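Local coordinates for acyl-CoA synthetase (AMP-forming)/AMP-acid ligase II-like protein (Dyadobacter fermentans, PDB 4GS5) that probably activates medium-chain fatty acids or related acids with ATP and joins them to coenzyme A, at residues N21-L35 with L96-E110. Residues are numbered along the deposited sequence; the frame is centred on the assembly and turned at random.
Sequences NPYFAQAYDFMEKWL and LVRGMELDWELTVTE. With EDO (1,2-ethanediol), chain U.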
# COMPACT_ATOMS: atom_id res chain seq x y z
N ASN A 21 27.43 -16.08 11.80
CA ASN A 21 27.01 -15.07 10.84
C ASN A 21 26.23 -13.98 11.58
O ASN A 21 25.25 -14.27 12.27
CB ASN A 21 26.14 -15.68 9.74
CG ASN A 21 25.86 -14.72 8.61
OD1 ASN A 21 25.51 -13.56 8.83
ND2 ASN A 21 26.02 -15.19 7.38
N PRO A 22 26.69 -12.72 11.47
CA PRO A 22 26.07 -11.61 12.21
C PRO A 22 24.62 -11.39 11.80
O PRO A 22 23.78 -11.08 12.63
CB PRO A 22 26.92 -10.41 11.80
CG PRO A 22 27.51 -10.79 10.48
CD PRO A 22 27.78 -12.26 10.60
N TYR A 23 24.33 -11.54 10.51
CA TYR A 23 22.97 -11.31 10.03
C TYR A 23 22.00 -12.25 10.76
O TYR A 23 21.00 -11.81 11.33
CB TYR A 23 22.90 -11.48 8.51
CG TYR A 23 21.48 -11.36 7.99
CD1 TYR A 23 20.89 -10.11 7.81
CD2 TYR A 23 20.73 -12.49 7.69
CE1 TYR A 23 19.60 -10.00 7.34
CE2 TYR A 23 19.44 -12.39 7.22
CZ TYR A 23 18.88 -11.15 7.05
OH TYR A 23 17.59 -11.05 6.59
N PHE A 24 22.32 -13.54 10.77
CA PHE A 24 21.49 -14.56 11.41
C PHE A 24 21.42 -14.41 12.92
O PHE A 24 20.44 -14.82 13.56
CB PHE A 24 21.99 -15.95 11.05
CG PHE A 24 21.77 -16.33 9.62
CD1 PHE A 24 20.64 -15.88 8.95
CD2 PHE A 24 22.68 -17.13 8.95
CE1 PHE A 24 20.43 -16.22 7.63
CE2 PHE A 24 22.47 -17.48 7.63
CZ PHE A 24 21.34 -17.03 6.97
N ALA A 25 22.45 -13.82 13.51
CA ALA A 25 22.50 -13.62 14.94
C ALA A 25 21.50 -12.55 15.37
O ALA A 25 21.03 -12.55 16.51
CB ALA A 25 23.92 -13.26 15.39
N GLN A 26 21.18 -11.63 14.45
CA GLN A 26 20.11 -10.67 14.69
C GLN A 26 18.82 -11.44 14.98
O GLN A 26 18.09 -11.12 15.91
CB GLN A 26 19.88 -9.79 13.46
CG GLN A 26 21.04 -8.93 13.04
CD GLN A 26 20.65 -8.02 11.89
OE1 GLN A 26 20.69 -8.42 10.72
NE2 GLN A 26 20.25 -6.79 12.21
N ALA A 27 18.55 -12.44 14.16
CA ALA A 27 17.34 -13.24 14.30
C ALA A 27 17.36 -13.99 15.64
O ALA A 27 16.41 -13.94 16.43
CB ALA A 27 17.24 -14.22 13.14
N TYR A 28 18.47 -14.67 15.90
CA TYR A 28 18.60 -15.44 17.12
C TYR A 28 18.39 -14.55 18.35
O TYR A 28 17.64 -14.92 19.27
CB TYR A 28 19.96 -16.13 17.15
CG TYR A 28 20.21 -16.92 18.42
CD1 TYR A 28 19.78 -18.24 18.55
CD2 TYR A 28 20.87 -16.33 19.49
CE1 TYR A 28 20.02 -18.96 19.71
CE2 TYR A 28 21.12 -17.04 20.65
CZ TYR A 28 20.69 -18.35 20.76
OH TYR A 28 20.95 -19.03 21.93
N ASP A 29 19.02 -13.38 18.36
CA ASP A 29 18.88 -12.43 19.47
C ASP A 29 17.44 -11.99 19.70
O ASP A 29 16.95 -11.96 20.84
CB ASP A 29 19.78 -11.21 19.25
CG ASP A 29 21.26 -11.53 19.40
OD1 ASP A 29 21.56 -12.66 19.84
OD2 ASP A 29 22.10 -10.66 19.09
N PHE A 30 16.76 -11.63 18.62
CA PHE A 30 15.37 -11.27 18.74
C PHE A 30 14.57 -12.44 19.32
O PHE A 30 13.80 -12.26 20.25
CB PHE A 30 14.76 -10.85 17.40
CG PHE A 30 13.29 -10.64 17.47
CD1 PHE A 30 12.78 -9.42 17.88
CD2 PHE A 30 12.41 -11.66 17.16
CE1 PHE A 30 11.41 -9.22 17.96
CE2 PHE A 30 11.05 -11.48 17.25
CZ PHE A 30 10.55 -10.25 17.65
N MSE A 31 14.76 -13.63 18.75
CA MSE A 31 14.01 -14.79 19.22
C MSE A 31 14.26 -15.09 20.70
O MSE A 31 13.32 -15.34 21.46
CB MSE A 31 14.31 -16.01 18.36
CG MSE A 31 13.79 -15.84 16.95
SE MSE A 31 14.42 -17.23 15.77
CE MSE A 31 13.16 -18.63 16.29
N GLU A 32 15.53 -15.07 21.10
CA GLU A 32 15.87 -15.28 22.49
C GLU A 32 15.10 -14.29 23.35
O GLU A 32 14.51 -14.66 24.36
CB GLU A 32 17.38 -15.15 22.70
CG GLU A 32 18.16 -16.35 22.20
CD GLU A 32 18.13 -17.54 23.16
OE1 GLU A 32 18.90 -17.52 24.15
OE2 GLU A 32 17.34 -18.49 22.93
N LYS A 33 15.06 -13.02 22.92
CA LYS A 33 14.34 -12.01 23.69
C LYS A 33 12.83 -12.27 23.72
O LYS A 33 12.19 -12.14 24.77
CB LYS A 33 14.64 -10.59 23.17
CG LYS A 33 14.06 -9.51 24.08
CD LYS A 33 14.30 -8.09 23.58
CE LYS A 33 13.62 -7.09 24.53
NZ LYS A 33 13.67 -5.68 24.06
N TRP A 34 12.25 -12.64 22.57
CA TRP A 34 10.83 -12.96 22.53
C TRP A 34 10.49 -14.06 23.54
O TRP A 34 9.59 -13.90 24.38
CB TRP A 34 10.39 -13.39 21.13
CG TRP A 34 8.93 -13.70 21.05
CD1 TRP A 34 8.33 -14.91 21.20
CD2 TRP A 34 7.87 -12.76 20.82
NE1 TRP A 34 6.97 -14.80 21.08
CE2 TRP A 34 6.66 -13.49 20.84
CE3 TRP A 34 7.83 -11.38 20.60
CZ2 TRP A 34 5.42 -12.87 20.64
CZ3 TRP A 34 6.60 -10.77 20.40
CH2 TRP A 34 5.41 -11.52 20.42
N LEU A 35 11.20 -15.18 23.45
CA LEU A 35 10.98 -16.33 24.32
C LEU A 35 11.16 -15.98 25.80
O LEU A 35 10.49 -16.54 26.67
CB LEU A 35 11.89 -17.50 23.93
CG LEU A 35 11.72 -17.98 22.48
CD1 LEU A 35 12.74 -19.07 22.14
CD2 LEU A 35 10.30 -18.48 22.23
N LEU A 96 9.53 -14.03 12.11
CA LEU A 96 10.02 -14.77 13.29
C LEU A 96 8.95 -14.89 14.36
O LEU A 96 8.77 -15.95 14.96
CB LEU A 96 11.25 -14.09 13.88
CG LEU A 96 12.41 -13.84 12.92
CD1 LEU A 96 13.57 -13.21 13.67
CD2 LEU A 96 12.83 -15.14 12.25
N VAL A 97 8.25 -13.78 14.61
CA VAL A 97 7.15 -13.75 15.57
C VAL A 97 6.06 -14.74 15.20
O VAL A 97 5.62 -15.53 16.03
CB VAL A 97 6.54 -12.33 15.69
CG1 VAL A 97 5.26 -12.37 16.52
CG2 VAL A 97 7.56 -11.37 16.30
N ARG A 98 5.62 -14.68 13.94
CA ARG A 98 4.63 -15.65 13.44
C ARG A 98 5.15 -17.07 13.65
O ARG A 98 4.45 -17.93 14.17
CB ARG A 98 4.33 -15.42 11.96
CG ARG A 98 3.57 -14.13 11.67
CD ARG A 98 3.71 -13.72 10.20
NE ARG A 98 3.12 -12.41 9.95
CZ ARG A 98 3.48 -11.61 8.95
NH1 ARG A 98 4.41 -11.99 8.09
NH2 ARG A 98 2.90 -10.44 8.80
N GLY A 99 6.39 -17.29 13.24
CA GLY A 99 7.03 -18.59 13.43
C GLY A 99 6.99 -19.11 14.86
O GLY A 99 6.74 -20.29 15.08
N MSE A 100 7.25 -18.23 15.83
CA MSE A 100 7.28 -18.68 17.22
C MSE A 100 5.89 -18.78 17.83
O MSE A 100 5.63 -19.65 18.66
CB MSE A 100 8.15 -17.76 18.06
CG MSE A 100 9.63 -17.93 17.83
SE MSE A 100 10.58 -16.67 18.95
CE MSE A 100 9.96 -15.01 18.15
N GLU A 101 4.99 -17.90 17.41
CA GLU A 101 3.63 -17.93 17.92
C GLU A 101 2.83 -19.09 17.34
O GLU A 101 1.97 -19.65 18.01
CB GLU A 101 2.93 -16.61 17.67
CG GLU A 101 3.42 -15.50 18.57
CD GLU A 101 3.08 -15.79 20.02
OE1 GLU A 101 1.91 -15.56 20.41
OE2 GLU A 101 3.97 -16.26 20.77
N LEU A 102 3.13 -19.46 16.10
CA LEU A 102 2.30 -20.39 15.33
C LEU A 102 2.99 -21.74 15.14
O LEU A 102 2.45 -22.63 14.49
CB LEU A 102 1.94 -19.76 13.97
CG LEU A 102 1.19 -18.42 14.06
CD1 LEU A 102 0.96 -17.76 12.68
CD2 LEU A 102 -0.13 -18.58 14.78
N ASP A 103 4.18 -21.89 15.71
CA ASP A 103 4.96 -23.14 15.63
C ASP A 103 5.32 -23.48 14.18
O ASP A 103 5.00 -24.57 13.69
CB ASP A 103 4.21 -24.32 16.26
CG ASP A 103 3.95 -24.14 17.74
OD1 ASP A 103 4.70 -23.40 18.41
OD2 ASP A 103 2.98 -24.76 18.24
N TRP A 104 5.96 -22.56 13.49
CA TRP A 104 6.40 -22.86 12.13
C TRP A 104 7.83 -23.36 12.16
O TRP A 104 8.56 -23.08 13.11
CB TRP A 104 6.37 -21.61 11.26
CG TRP A 104 5.02 -21.03 10.99
CD1 TRP A 104 3.79 -21.55 11.33
CD2 TRP A 104 4.76 -19.78 10.34
NE1 TRP A 104 2.79 -20.69 10.90
CE2 TRP A 104 3.36 -19.60 10.30
CE3 TRP A 104 5.59 -18.80 9.78
CZ2 TRP A 104 2.77 -18.48 9.71
CZ3 TRP A 104 5.00 -17.67 9.19
CH2 TRP A 104 3.60 -17.53 9.18
N GLU A 105 8.23 -24.08 11.12
CA GLU A 105 9.64 -24.28 10.85
C GLU A 105 10.11 -23.08 10.03
O GLU A 105 9.58 -22.81 8.96
CB GLU A 105 9.84 -25.55 10.04
CG GLU A 105 11.29 -25.85 9.70
CD GLU A 105 11.43 -27.00 8.72
OE1 GLU A 105 12.58 -27.32 8.35
OE2 GLU A 105 10.40 -27.59 8.31
N LEU A 106 11.10 -22.34 10.54
CA LEU A 106 11.60 -21.16 9.84
C LEU A 106 12.89 -21.46 9.10
O LEU A 106 13.87 -21.95 9.69
CB LEU A 106 11.80 -19.99 10.80
CG LEU A 106 10.58 -19.53 11.60
CD1 LEU A 106 10.98 -18.54 12.67
CD2 LEU A 106 9.56 -18.91 10.66
N THR A 107 12.91 -21.16 7.80
CA THR A 107 14.14 -21.19 7.02
C THR A 107 14.57 -19.76 6.72
O THR A 107 13.95 -19.07 5.91
CB THR A 107 13.96 -21.95 5.71
OG1 THR A 107 13.64 -23.32 5.98
CG2 THR A 107 15.23 -21.88 4.86
N VAL A 108 15.62 -19.31 7.38
CA VAL A 108 16.02 -17.93 7.25
C VAL A 108 17.15 -17.82 6.24
O VAL A 108 18.17 -18.50 6.37
CB VAL A 108 16.50 -17.36 8.60
CG1 VAL A 108 16.79 -15.87 8.47
CG2 VAL A 108 15.45 -17.62 9.68
N THR A 109 16.95 -16.98 5.23
CA THR A 109 17.98 -16.75 4.22
C THR A 109 18.38 -15.28 4.19
O THR A 109 17.64 -14.43 4.68
CB THR A 109 17.50 -17.17 2.83
OG1 THR A 109 18.60 -17.15 1.92
CG2 THR A 109 16.45 -16.22 2.33
N GLU A 110 19.55 -14.99 3.63
CA GLU A 110 19.99 -13.60 3.50
C GLU A 110 19.10 -12.92 2.48
O GLU A 110 18.81 -13.48 1.43
CB GLU A 110 21.47 -13.52 3.10
CG GLU A 110 22.37 -14.36 3.98
CD GLU A 110 23.85 -13.98 3.90
OE1 GLU A 110 24.28 -13.35 2.91
OE2 GLU A 110 24.59 -14.33 4.85
C1 EDO U . 14.24 -5.93 20.58
O1 EDO U . 14.31 -4.77 21.43
C2 EDO U . 15.58 -6.13 19.89
O2 EDO U . 15.79 -7.51 19.61
O HOH W 1 16.09 -13.10 6.08
O HOH W 2 5.81 -17.96 21.57
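Leu96 meets helix 22-35 through a single branch: its CD1 lies 3.8 Å from Ala27 CB and also reaches the Phe30 ring. Val97 divides its two methyls between two rings: CG2 comes to the edge of the Phe30 ring, 3.5 Å from CZ, while CG1 sits over a face of the Trp34 indole, offset toward the rim. Met100, a selenomethionine in this crystal, is the knob of the interface, lodged among Phe30, Met31, Trp34 and Leu35. Its chain bends at the last torsion (chi3 -65°), which carries CE to 3.3 Å from Trp34 CG and leaves SE obliquely beside the five-membered ring, a Met-aromatic contact. Glu101 folds back at chi2 (-65°) and brings OE2 to the indole edge, where Trp34 NE1 donates a weak bond of 3.4 Å; a water also donates to OE2. Replacing Trp34 by an alanine is likely to open a gap beside the Met100 methyl, with Phe30 the remaining ring, and to take from Glu101 its indole donor. Beyond the turn, Leu106 CD1 faces the Met31 methyl, and Val108 CG1 packs 3.8 Å from Phe24 CE1. One helix thus covers both a helix and the strand after it, within the AMP-binding family region: helix 22-35 crosses helix 96-102 at -44° and runs roughly antiparallel to strand 105-109, while Ala27 and Met31 also touch strand 5-8. Tyr23 OH, near the Thr109 carbonyl, is hydrogen-bonded to Val87 N. At Glu110 the chain extends beyond CG and OE2 accepts from Asn21 ND2 at 3.0 Å, with amide and carboxylate planes nearly perpendicular. The chemistry thus changes along the helix: a buried apolar middle, a weak indole-carboxylate bond at one end, and at the other the Asn21 amide, whose OD1 caps the helix at Tyr23 N while its nitrogen ties the start of helix 22-35 to Glu110.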